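Side-chain contacts in 2-hydroxyisobutanoyl-CoA mutase large subunit (Aquincola tertiaricarbonis, PDB 4R3U), which works with the small cobalamin-binding subunit to interconvert 2-hydroxyisobutyryl-CoA and (S)-3-hydroxybutyryl-CoA, a B12-dependent rearrangement of the acyl carbon skeleton: residues T106-N111 with I506-R511; V148-V153 with H495-T500. All blocks are in the same frame, centred on the assembly; numbering follows the deposited sequence.

Contact 1 of 2, residues T106-N111 with I506-R511; sequences TGEDTN and ISRTRR
Arg508 and Glu108 form an end-on bidentate salt bridge that ties helix 501-515 to the first turn of helix 107-119, the helix that follows strand 97-102 of the TIM barrel. Each terminal nitrogen takes one carboxylate oxygen: Arg508 NH2 lies 2.7 Å from Glu108 OE2, and Arg508 NH1 gives a nearly straight bond (169°) to Glu108 OE1 at 2.9 Å. Both oxygens lie close to the guanidinium plane, but the carboxylate is turned 24° against it, and OE2 is met from above its own plane. The two side chains approach from opposite directions. Arginine suits a gap of 10.0 Å between the CA atoms of Thr106 and Arg508, because it is long and still presents two parallel N-H groups; bends at chi2 and chi3 (64°) turn its flat end toward the carboxylate. A leucine in its place would probably leave the Glu108 carboxylate and that of Asp160, which pairs with Arg508 NE, without this positive mate.

Further out, Thr106 OG1 donates to Glu108 OE1 over 2.8 Å, on the face opposite to the one Arg508 NH1 uses, so that this oxygen is held from both sides. Arg504 in turn bonds the same threonine hydroxyl. An acid suits the start of a helix, where the first N-H groups have no carbonyl partner in the helix and would be expected to favour a negative charge. One of these, Gly107 N, is joined to Arg508 NH1 through a water that accepts from both. Thr106 is the N-cap residue but makes no capping bond with its side chain; Asp109, at N3, accepts from Thr106 N through OD2 at 2.9 Å, the N3 half of a capping box without the reciprocal bond.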
# COMPACT_ATOMS: atom_id res chain seq x y z
N THR A 106 -20.80 0.44 -26.57
CA THR A 106 -21.32 1.70 -27.12
C THR A 106 -21.30 2.78 -26.02
O THR A 106 -21.01 2.48 -24.86
CB THR A 106 -22.71 1.48 -27.76
OG1 THR A 106 -23.70 1.21 -26.76
CG2 THR A 106 -22.73 0.41 -28.87
N GLY A 107 -21.61 4.02 -26.40
CA GLY A 107 -21.67 5.17 -25.51
C GLY A 107 -22.46 4.89 -24.24
O GLY A 107 -21.96 5.15 -23.14
N GLU A 108 -23.66 4.29 -24.41
CA GLU A 108 -24.60 3.87 -23.35
C GLU A 108 -23.95 2.95 -22.34
O GLU A 108 -24.20 3.10 -21.15
CB GLU A 108 -25.80 3.13 -23.95
CG GLU A 108 -26.65 3.99 -24.86
CD GLU A 108 -26.36 3.82 -26.34
OE1 GLU A 108 -25.20 3.52 -26.69
OE2 GLU A 108 -27.31 3.96 -27.15
N ASP A 109 -23.13 1.99 -22.82
CA ASP A 109 -22.43 1.03 -21.99
C ASP A 109 -21.41 1.71 -21.05
O ASP A 109 -21.46 1.52 -19.83
CB ASP A 109 -21.79 -0.09 -22.85
CG ASP A 109 -22.80 -0.85 -23.70
OD1 ASP A 109 -23.94 -1.08 -23.22
OD2 ASP A 109 -22.45 -1.23 -24.84
N THR A 110 -20.53 2.54 -21.62
CA THR A 110 -19.50 3.32 -20.90
C THR A 110 -20.16 4.39 -20.00
O THR A 110 -19.63 4.68 -18.93
CB THR A 110 -18.46 3.89 -21.90
OG1 THR A 110 -17.89 2.79 -22.59
CG2 THR A 110 -17.35 4.66 -21.22
N ASN A 111 -21.31 4.96 -20.43
CA ASN A 111 -22.07 5.94 -19.64
C ASN A 111 -22.54 5.33 -18.30
O ASN A 111 -22.49 6.00 -17.28
CB ASN A 111 -23.27 6.47 -20.43
CG ASN A 111 -24.13 7.44 -19.68
OD1 ASN A 111 -25.19 7.08 -19.17
ND2 ASN A 111 -23.69 8.69 -19.58
N ILE A 506 -23.19 -0.12 -35.51
CA ILE A 506 -23.36 0.11 -36.96
C ILE A 506 -24.75 0.71 -37.26
O ILE A 506 -24.86 1.66 -38.03
CB ILE A 506 -23.10 -1.15 -37.83
CG1 ILE A 506 -21.96 -2.08 -37.31
CG2 ILE A 506 -22.97 -0.83 -39.33
CD1 ILE A 506 -20.61 -1.64 -37.34
N SER A 507 -25.79 0.17 -36.59
CA SER A 507 -27.18 0.61 -36.70
C SER A 507 -27.28 2.13 -36.58
O SER A 507 -27.92 2.75 -37.44
CB SER A 507 -28.03 -0.04 -35.61
OG SER A 507 -28.14 -1.43 -35.83
N ARG A 508 -26.63 2.71 -35.54
CA ARG A 508 -26.60 4.15 -35.27
C ARG A 508 -25.78 4.91 -36.30
O ARG A 508 -26.25 5.96 -36.77
CB ARG A 508 -26.09 4.44 -33.86
CG ARG A 508 -26.06 5.93 -33.50
CD ARG A 508 -26.36 6.17 -32.05
NE ARG A 508 -25.32 5.58 -31.21
CZ ARG A 508 -25.51 5.18 -29.96
NH1 ARG A 508 -24.51 4.61 -29.29
NH2 ARG A 508 -26.69 5.32 -29.39
N THR A 509 -24.58 4.41 -36.65
CA THR A 509 -23.69 5.03 -37.64
C THR A 509 -24.39 5.13 -39.00
O THR A 509 -24.37 6.20 -39.61
CB THR A 509 -22.29 4.35 -37.66
OG1 THR A 509 -21.70 4.55 -36.38
CG2 THR A 509 -21.35 4.95 -38.69
N ARG A 510 -25.08 4.02 -39.43
CA ARG A 510 -25.83 3.92 -40.69
C ARG A 510 -26.98 4.94 -40.74
O ARG A 510 -27.24 5.53 -41.80
CB ARG A 510 -26.39 2.50 -40.91
CG ARG A 510 -25.37 1.45 -41.33
CD ARG A 510 -26.03 0.14 -41.74
NE ARG A 510 -25.06 -0.93 -41.95
CZ ARG A 510 -25.36 -2.22 -42.08
NH1 ARG A 510 -26.63 -2.63 -41.99
NH2 ARG A 510 -24.40 -3.12 -42.28
N ARG A 511 -27.67 5.11 -39.59
CA ARG A 511 -28.80 6.00 -39.37
C ARG A 511 -28.35 7.45 -39.50
O ARG A 511 -28.97 8.22 -40.24
CB ARG A 511 -29.42 5.74 -37.98
CG ARG A 511 -30.78 6.38 -37.74
CD ARG A 511 -31.09 6.61 -36.27
NE ARG A 511 -29.99 7.24 -35.51
CZ ARG A 511 -30.08 8.42 -34.89
NH1 ARG A 511 -31.21 9.11 -34.92
NH2 ARG A 511 -29.04 8.90 -34.23
O HOH W 1 -21.37 4.37 -29.29

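Contact 2 of 2, residues V148-V153 with H495-T500; sequences VGREGV and HPYDNT
Tyr497 sets one face of its ring against the guanidinium of Arg150 and hands its hydroxyl to the backbone of Val148. From CB, 4.1 Å from Arg150 NH1, CG stands anti to the backbone N (chi1 180°) and carries the ring across to the 148-153 loop, lying 3.8 Å from the same nitrogen. Along one side, CD1 touches Arg150 CA at 3.7 Å and CE1 comes within 3.2 Å of Val148 O, in plane at the ring's edge; along the other, CE2 comes within 3.3 Å of Arg150 NH2. Between them the ring makes a cation-pi contact, Arg150 CZ standing 3.9 Å from its centroid and 20° off the normal, with the two planes tilted by 35°. Arg150 NE donates to Gly146 O, which is likely to steady the charged group over the ring. At the tip, Tyr497 OH donates to Val148 O, modelled at a doubtfully short 2.5 Å, and a water bridges the hydroxyl to Val148 N. Tyrosine thus serves as both flat platform and donor, while Gly149 takes a positive phi, easily reached by glycine because it has no CB.

Next along, Glu151 O is hydrogen-bonded to cobalamin, and Arg150 packs on Gly78 of the small subunit. The loop runs from helix 131-135 to helix 158-164, its Val153 bonding the backbone of strand 125-128, whereas 495-500 leads into helix 501-515.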
# COMPACT_ATOMS: atom_id res chain seq x y z
N VAL A 148 -14.93 -3.78 -32.59
CA VAL A 148 -15.87 -2.72 -32.16
C VAL A 148 -16.25 -2.85 -30.67
O VAL A 148 -16.76 -3.90 -30.27
CB VAL A 148 -17.14 -2.62 -33.05
CG1 VAL A 148 -17.92 -1.35 -32.73
CG2 VAL A 148 -16.77 -2.66 -34.53
N GLY A 149 -16.01 -1.79 -29.89
CA GLY A 149 -16.33 -1.68 -28.47
C GLY A 149 -15.66 -2.70 -27.57
O GLY A 149 -16.06 -2.86 -26.41
N ARG A 150 -14.64 -3.41 -28.10
CA ARG A 150 -13.91 -4.45 -27.39
C ARG A 150 -12.92 -3.93 -26.32
O ARG A 150 -13.07 -4.25 -25.15
CB ARG A 150 -13.24 -5.38 -28.40
CG ARG A 150 -12.58 -6.59 -27.77
CD ARG A 150 -12.02 -7.56 -28.79
NE ARG A 150 -13.04 -8.21 -29.63
CZ ARG A 150 -13.84 -9.21 -29.27
NH1 ARG A 150 -13.75 -9.75 -28.06
NH2 ARG A 150 -14.72 -9.70 -30.13
N GLU A 151 -11.92 -3.11 -26.74
CA GLU A 151 -10.86 -2.56 -25.88
C GLU A 151 -11.14 -1.18 -25.27
O GLU A 151 -10.36 -0.68 -24.45
CB GLU A 151 -9.52 -2.57 -26.64
CG GLU A 151 -9.03 -3.96 -27.02
CD GLU A 151 -7.53 -4.04 -27.24
OE1 GLU A 151 -7.06 -3.58 -28.31
OE2 GLU A 151 -6.83 -4.54 -26.34
N GLY A 152 -12.27 -0.60 -25.66
CA GLY A 152 -12.75 0.70 -25.23
C GLY A 152 -14.07 1.03 -25.89
O GLY A 152 -14.61 0.19 -26.61
N VAL A 153 -14.61 2.24 -25.65
CA VAL A 153 -15.88 2.64 -26.24
C VAL A 153 -15.72 2.92 -27.76
O VAL A 153 -14.65 3.35 -28.20
CB VAL A 153 -16.56 3.80 -25.46
CG1 VAL A 153 -15.87 5.14 -25.71
CG2 VAL A 153 -18.04 3.92 -25.80
N HIS A 495 -14.61 -9.05 -16.88
CA HIS A 495 -15.51 -8.18 -17.64
C HIS A 495 -15.78 -8.80 -19.03
O HIS A 495 -14.83 -9.10 -19.75
CB HIS A 495 -14.95 -6.77 -17.80
CG HIS A 495 -15.93 -5.81 -18.43
ND1 HIS A 495 -16.91 -5.20 -17.64
CD2 HIS A 495 -16.07 -5.39 -19.71
CE1 HIS A 495 -17.59 -4.42 -18.46
NE2 HIS A 495 -17.12 -4.48 -19.71
N PRO A 496 -17.07 -9.03 -19.40
CA PRO A 496 -17.33 -9.66 -20.70
C PRO A 496 -17.61 -8.68 -21.83
O PRO A 496 -18.07 -7.54 -21.63
CB PRO A 496 -18.56 -10.52 -20.42
CG PRO A 496 -19.30 -9.74 -19.30
CD PRO A 496 -18.32 -8.78 -18.66
N TYR A 497 -17.37 -9.15 -23.04
CA TYR A 497 -17.66 -8.44 -24.26
C TYR A 497 -19.09 -8.82 -24.66
O TYR A 497 -19.44 -10.00 -24.67
CB TYR A 497 -16.65 -8.86 -25.37
CG TYR A 497 -16.88 -8.17 -26.71
CD1 TYR A 497 -16.72 -6.79 -26.84
CD2 TYR A 497 -17.27 -8.89 -27.83
CE1 TYR A 497 -16.98 -6.14 -28.04
CE2 TYR A 497 -17.51 -8.25 -29.05
CZ TYR A 497 -17.36 -6.88 -29.15
OH TYR A 497 -17.58 -6.24 -30.34
N ASP A 498 -19.91 -7.81 -24.96
CA ASP A 498 -21.28 -7.96 -25.42
C ASP A 498 -21.19 -8.14 -26.94
O ASP A 498 -20.77 -7.21 -27.66
CB ASP A 498 -22.10 -6.71 -25.05
CG ASP A 498 -23.55 -6.67 -25.48
OD1 ASP A 498 -24.00 -7.62 -26.18
OD2 ASP A 498 -24.23 -5.67 -25.17
N ASN A 499 -21.57 -9.33 -27.43
CA ASN A 499 -21.51 -9.63 -28.86
C ASN A 499 -22.54 -8.89 -29.77
O ASN A 499 -22.50 -9.05 -31.00
CB ASN A 499 -21.48 -11.14 -29.11
CG ASN A 499 -20.17 -11.79 -28.70
OD1 ASN A 499 -20.13 -12.70 -27.86
ND2 ASN A 499 -19.05 -11.35 -29.29
N THR A 500 -23.41 -8.05 -29.19
CA THR A 500 -24.39 -7.25 -29.93
C THR A 500 -23.84 -5.85 -30.19
O THR A 500 -24.47 -5.09 -30.93
CB THR A 500 -25.72 -7.11 -29.16
OG1 THR A 500 -25.52 -6.37 -27.95
CG2 THR A 500 -26.39 -8.42 -28.88
O HOH W 2 -16.54 -6.27 -33.28

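In the fold
The four segments follow one another as 106-111, 148-153, 495-500 and 506-511, so contact 2 falls between the two halves of contact 1. Their centres are 12 Å apart, and they touch where Val153 packs on Thr110 at the start of helix 107-119. Helix 501-515 is the other shared element: 495-500 leads into it and 506-511 lies on it, while its Arg504 bonds Thr106 and Asp109 of contact 1 as well as Asp498 and Thr500 of contact 2. Together the contacts fasten this late helix and its approach to the early part of the barrel. Contact 2 borders the cobalamin and 5'-deoxyadenosine pocket through Glu151, whereas contact 1 lies farther from it.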